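Local coordinates for protein glycosyl hydrolase, family 38 (Enterococcus faecalis, PDB 5KBP) that probably hydrolyses alpha-mannosidic linkages in carbohydrates, at residues A[102-107]-A[691-696]. Numbering follows the deposited sequence.
Sequences SNVRNM and SIYEVV
Val104 and Tyr693 cross at about a right angle: one valine methyl, CG2, lies 3.7 Å from CE2 of the ring, an apolar contact, and 3.5 Å from the phenol oxygen OH, reaching the hydroxyl end of the ring obliquely. A chi1 of 162° puts CG1 of Val104 anti to the backbone N and leaves CG2, beside that N, to meet the tyrosine. A branched, compact valine suits a helix surface against which a long aromatic side chain ends, while the tyrosine OH hydrogen-bonds to OE2 of Glu101, three residues before Val104 on helix 100-117.

The second pair is a polar group against a hydrocarbon one. The amide nitrogen ND2 of Asn103 sits 3.7 Å from CD1 of Ile692 and 3.8 Å from its CG2, the side chains again crossing steeply. Isoleucine offers both branches to the amide, whose OD1 accepts from Gln93 and whose ND2 bonds weakly to the Ser99 carbonyl.

No hydrogen bond joins the segments directly, but Tyr693 N bonds to Ser100 OG at the start of the helix. Ile692 and left-handed Tyr693 centre the turn, closed by Ser691 N to Glu694 O, of beta-hairpin 686-699, which meets helix 100-117 beside Met139 of helix 136-141.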
loop_
_atom_site.group_PDB
_atom_site.type_symbol
_atom_site.label_atom_id
_atom_site.label_comp_id
_atom_site.label_asym_id
_atom_site.label_seq_id
_atom_site.Cartn_x
_atom_site.Cartn_y
_atom_site.Cartn_z
ATOM N N SER A 102 -8.647 -20.145 -4.354
ATOM C CA SER A 102 -7.408 -19.393 -4.539
ATOM C C SER A 102 -6.267 -20.303 -4.980
ATOM O O SER A 102 -5.405 -19.891 -5.767
ATOM C CB SER A 102 -7.038 -18.660 -3.252
ATOM O OG SER A 102 -7.975 -17.639 -2.966
ATOM N N ASN A 103 -6.245 -21.542 -4.485
ATOM C CA ASN A 103 -5.263 -22.508 -4.964
ATOM C C ASN A 103 -5.479 -22.825 -6.437
ATOM O O ASN A 103 -4.513 -23.000 -7.189
ATOM C CB ASN A 103 -5.331 -23.783 -4.126
ATOM C CG ASN A 103 -4.716 -23.607 -2.753
ATOM O OD1 ASN A 103 -3.495 -23.519 -2.619
ATOM N ND2 ASN A 103 -5.554 -23.565 -1.724
ATOM N N VAL A 104 -6.739 -22.904 -6.867
ATOM C CA VAL A 104 -7.036 -23.194 -8.266
ATOM C C VAL A 104 -6.748 -21.981 -9.144
ATOM O O VAL A 104 -6.187 -22.113 -10.238
ATOM C CB VAL A 104 -8.494 -23.673 -8.407
ATOM C CG1 VAL A 104 -8.959 -23.571 -9.850
ATOM C CG2 VAL A 104 -8.631 -25.105 -7.900
ATOM N N ARG A 105 -7.114 -20.781 -8.679
ATOM C CA ARG A 105 -6.822 -19.578 -9.454
ATOM C C ARG A 105 -5.325 -19.380 -9.631
ATOM O O ARG A 105 -4.889 -18.809 -10.637
ATOM C CB ARG A 105 -7.435 -18.347 -8.786
ATOM C CG ARG A 105 -8.909 -18.480 -8.447
ATOM C CD ARG A 105 -9.719 -19.006 -9.621
ATOM N NE ARG A 105 -11.094 -19.310 -9.239
ATOM C CZ ARG A 105 -12.093 -18.435 -9.283
ATOM N NH1 ARG A 105 -13.314 -18.799 -8.916
ATOM N NH2 ARG A 105 -11.872 -17.195 -9.696
ATOM N N ASN A 106 -4.524 -19.836 -8.665
ATOM C CA ASN A 106 -3.075 -19.772 -8.813
ATOM C C ASN A 106 -2.608 -20.628 -9.983
ATOM O O ASN A 106 -1.700 -20.237 -10.725
ATOM C CB ASN A 106 -2.398 -20.218 -7.515
ATOM C CG ASN A 106 -0.898 -20.007 -7.538
ATOM O OD1 ASN A 106 -0.405 -19.025 -8.091
ATOM N ND2 ASN A 106 -0.161 -20.936 -6.938
ATOM N N MET A 107 -3.223 -21.798 -10.166
ATOM C CA MET A 107 -2.865 -22.659 -11.287
ATOM C C MET A 107 -3.507 -22.177 -12.583
ATOM O O MET A 107 -2.893 -22.261 -13.652
ATOM C CB MET A 107 -3.278 -24.103 -10.995
ATOM C CG MET A 107 -3.003 -24.557 -9.568
ATOM S SD MET A 107 -3.488 -26.268 -9.255
ATOM C CE MET A 107 -2.112 -27.126 -9.999
ATOM N N SER A 691 -10.469 -28.374 5.016
ATOM C CA SER A 691 -9.199 -28.104 4.353
ATOM C C SER A 691 -9.442 -27.578 2.945
ATOM O O SER A 691 -10.344 -26.763 2.728
ATOM C CB SER A 691 -8.331 -29.363 4.317
ATOM O OG SER A 691 -7.019 -29.061 3.874
ATOM N N ILE A 692 -8.650 -28.038 1.982
ATOM C CA ILE A 692 -8.743 -27.581 0.600
ATOM C C ILE A 692 -9.506 -28.635 -0.190
ATOM O O ILE A 692 -8.964 -29.700 -0.502
ATOM C CB ILE A 692 -7.358 -27.321 -0.002
ATOM C CG1 ILE A 692 -6.593 -26.322 0.867
ATOM C CG2 ILE A 692 -7.488 -26.815 -1.432
ATOM C CD1 ILE A 692 -7.344 -25.031 1.106
ATOM N N TYR A 693 -10.764 -28.329 -0.518
ATOM C CA TYR A 693 -11.643 -29.251 -1.241
ATOM C C TYR A 693 -11.725 -30.601 -0.534
ATOM O O TYR A 693 -11.767 -31.657 -1.170
ATOM C CB TYR A 693 -11.187 -29.433 -2.691
ATOM C CG TYR A 693 -11.276 -28.192 -3.548
ATOM C CD1 TYR A 693 -12.505 -27.630 -3.867
ATOM C CD2 TYR A 693 -10.132 -27.597 -4.061
ATOM C CE1 TYR A 693 -12.590 -26.500 -4.659
ATOM C CE2 TYR A 693 -10.207 -26.468 -4.856
ATOM C CZ TYR A 693 -11.439 -25.924 -5.151
ATOM O OH TYR A 693 -11.521 -24.800 -5.941
ATOM N N GLU A 694 -11.757 -30.568 0.796
ATOM C CA GLU A 694 -11.615 -31.798 1.561
ATOM C C GLU A 694 -12.006 -31.554 3.010
ATOM O O GLU A 694 -11.637 -30.532 3.595
ATOM C CB GLU A 694 -10.170 -32.314 1.479
ATOM C CG GLU A 694 -9.800 -33.367 2.503
ATOM C CD GLU A 694 -8.329 -33.729 2.440
ATOM O OE1 GLU A 694 -8.009 -34.935 2.470
ATOM O OE2 GLU A 694 -7.494 -32.804 2.349
ATOM N N VAL A 695 -12.755 -32.494 3.576
ATOM C CA VAL A 695 -12.956 -32.587 5.017
ATOM C C VAL A 695 -11.992 -33.664 5.501
ATOM O O VAL A 695 -12.282 -34.861 5.419
ATOM C CB VAL A 695 -14.408 -32.912 5.377
ATOM C CG1 VAL A 695 -14.549 -33.103 6.879
ATOM C CG2 VAL A 695 -15.331 -31.806 4.892
ATOM N N VAL A 696 -10.836 -33.239 5.997
ATOM C CA VAL A 696 -9.744 -34.151 6.316
ATOM C C VAL A 696 -9.944 -34.722 7.714
ATOM O O VAL A 696 -10.395 -34.027 8.635
ATOM C CB VAL A 696 -8.383 -33.438 6.183
ATOM C CG1 VAL A 696 -8.250 -32.313 7.201
ATOM C CG2 VAL A 696 -7.242 -34.432 6.315
#